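Local structure of stomatin operon partner protein (Pyrococcus horikoshii OT3, 3WWV) at residues V50-V53 against T59-V62. The protein is a membrane-bound serine protease, here its C-terminal domain, that cleaves preferentially near hydrophobic or aromatic residues and degrades a stomatin homolog in vitro. Sequence-based numbering, arbitrary orientation.
Sequences VRVV and TLIV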
ATOM      1  N   VAL A  50      -4.037   8.673   4.664  1.00 23.08           N
ATOM      2  CA  VAL A  50      -4.023   7.222   4.472  1.00 22.52           C
ATOM      3  C   VAL A  50      -3.339   6.842   3.166  1.00 23.34           C
ATOM      4  O   VAL A  50      -3.246   7.655   2.230  1.00 24.39           O
ATOM      5  CB  VAL A  50      -5.454   6.611   4.478  1.00 22.50           C
ATOM      6  CG1 VAL A  50      -6.070   6.652   5.870  1.00 22.29           C
ATOM      7  CG2 VAL A  50      -6.359   7.294   3.463  1.00 22.53           C
ATOM      8  N   ARG A  51      -2.892   5.590   3.101  1.00 23.12           N
ATOM      9  CA  ARG A  51      -2.255   5.031   1.917  1.00 22.55           C
ATOM     10  C   ARG A  51      -3.171   3.963   1.322  1.00 20.95           C
ATOM     11  O   ARG A  51      -3.675   3.126   2.056  1.00 20.17           O
ATOM     12  CB  ARG A  51      -0.939   4.376   2.336  1.00 24.51           C
ATOM     13  CG  ARG A  51      -0.001   4.020   1.190  1.00 26.90           C
ATOM     14  CD  ARG A  51       1.164   4.989   1.137  1.00 29.07           C
ATOM     15  NE  ARG A  51       1.059   5.887   0.003  1.00 32.50           N
ATOM     16  CZ  ARG A  51       1.798   6.978  -0.168  1.00 33.50           C
ATOM     17  NH1 ARG A  51       2.692   7.341   0.741  1.00 33.96           N
ATOM     18  NH2 ARG A  51       1.628   7.719  -1.250  1.00 34.08           N
ATOM     19  N   VAL A  52      -3.370   3.972   0.007  1.00 19.75           N
ATOM     20  CA  VAL A  52      -4.218   2.962  -0.637  1.00 20.34           C
ATOM     21  C   VAL A  52      -3.411   1.681  -0.904  1.00 20.73           C
ATOM     22  O   VAL A  52      -2.419   1.726  -1.624  1.00 21.63           O
ATOM     23  CB  VAL A  52      -4.862   3.482  -1.952  1.00 20.05           C
ATOM     24  CG1 VAL A  52      -5.892   2.490  -2.479  1.00 19.65           C
ATOM     25  CG2 VAL A  52      -5.505   4.853  -1.752  1.00 19.73           C
ATOM     26  N   VAL A  53      -3.832   0.553  -0.328  1.00 20.49           N
ATOM     27  CA  VAL A  53      -3.056  -0.696  -0.418  1.00 21.40           C
ATOM     28  C   VAL A  53      -3.725  -1.790  -1.251  1.00 23.04           C
ATOM     29  O   VAL A  53      -3.054  -2.729  -1.709  1.00 23.83           O
ATOM     30  CB  VAL A  53      -2.649  -1.258   0.972  1.00 21.42           C
ATOM     31  CG1 VAL A  53      -1.752  -0.268   1.710  1.00 20.84           C
ATOM     32  CG2 VAL A  53      -3.868  -1.615   1.819  1.00 21.26           C
ATOM     33  N   THR A  59     -14.547  -0.034  -3.323  1.00 27.19           N
ATOM     34  CA  THR A  59     -14.121   0.376  -1.984  1.00 26.33           C
ATOM     35  C   THR A  59     -12.593   0.296  -1.869  1.00 24.80           C
ATOM     36  O   THR A  59     -12.003  -0.765  -2.089  1.00 24.84           O
ATOM     37  CB  THR A  59     -14.793  -0.488  -0.885  1.00 27.54           C
ATOM     38  OG1 THR A  59     -16.218  -0.404  -1.010  1.00 28.82           O
ATOM     39  CG2 THR A  59     -14.399  -0.026   0.517  1.00 27.04           C
ATOM     40  N   LEU A  60     -11.959   1.415  -1.531  1.00 22.70           N
ATOM     41  CA  LEU A  60     -10.499   1.448  -1.328  1.00 21.22           C
ATOM     42  C   LEU A  60     -10.118   0.901   0.044  1.00 20.40           C
ATOM     43  O   LEU A  60     -10.735   1.248   1.048  1.00 20.30           O
ATOM     44  CB  LEU A  60      -9.960   2.873  -1.484  1.00 19.22           C
ATOM     45  CG  LEU A  60     -10.294   3.587  -2.784  1.00 18.49           C
ATOM     46  CD1 LEU A  60      -9.697   4.986  -2.787  1.00 18.53           C
ATOM     47  CD2 LEU A  60      -9.797   2.790  -3.979  1.00 18.57           C
ATOM     48  N   ILE A  61      -9.107   0.036   0.075  1.00 20.52           N
ATOM     49  CA  ILE A  61      -8.578  -0.503   1.331  1.00 19.78           C
ATOM     50  C   ILE A  61      -7.305   0.251   1.644  1.00 19.94           C
ATOM     51  O   ILE A  61      -6.431   0.403   0.790  1.00 20.81           O
ATOM     52  CB  ILE A  61      -8.377  -2.026   1.253  1.00 20.90           C
ATOM     53  CG1 ILE A  61      -9.747  -2.691   1.064  1.00 21.18           C
ATOM     54  CG2 ILE A  61      -7.713  -2.580   2.516  1.00 19.95           C
ATOM     55  CD1 ILE A  61      -9.680  -3.986   0.297  1.00 22.82           C
ATOM     56  N   VAL A  62      -7.228   0.770   2.864  1.00 19.20           N
ATOM     57  CA  VAL A  62      -6.225   1.760   3.226  1.00 17.62           C
ATOM     58  C   VAL A  62      -5.637   1.404   4.579  1.00 18.42           C
ATOM     59  O   VAL A  62      -6.290   0.724   5.385  1.00 18.92           O
ATOM     60  CB  VAL A  62      -6.824   3.189   3.287  1.00 17.03           C
ATOM     61  CG1 VAL A  62      -7.461   3.591   1.962  1.00 16.54           C
ATOM     62  CG2 VAL A  62      -7.847   3.319   4.401  1.00 16.46           C
TER
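Val52 and Val62 face each other as an antiparallel non-hydrogen-bonded pair, their CA atoms 4.5 Å apart, while the segments 50-53 and 59-62 run at 113° to one another, well short of straight antiparallel. The amide of Val53 gives Ile61 O a nearly linear hydrogen bond of 2.8 Å from N to O (168° at the hydrogen), arriving in the carbonyl plane. On the other side of the pair, Val62 CA lies 3.1 Å from Arg51 O in a CA-H...O contact, and the next rung is the backbone bonding of Arg51 with Val63. The two strands are the arms of a beta hairpin in the C-terminal domain, a small OB-fold beta barrel in which strand 59-64 lies between strands 49-56 and 32-38. The inner face illustrates how branched side chains fill such a barrel. Val50 and Val62 meet at their branch points, CB to CB 3.9 Å, and their methyls cross at an angle. With Val62 CG1 anti to its own carbonyl carbon (chi1 -58°), that methyl reaches Val50 CG2 while CG2 turns to Val50 CG1; Ile27 of strand 24-29 packs against both valines. An alanine in place of Val62 would probably open a gap beside Val50 and Ile27, since both methyls that fill it would be gone. Farther along, Val52 CG1 touches Leu60 CD2 at 4.2 Å. On the face away from Val52 and Val62, Val53 lays CG2 over the same carbonyl that its amide grips, 3.4 Å from Ile61 O, and against Ile61 CG2. Arg51 leads its guanidinium away from the hairpin partner: NH1 forms a salt bridge with Glu65 of the same chain and also lies near NH1 of Arg51 in the second subunit, while NE hydrogen-bonds to Gly12 O.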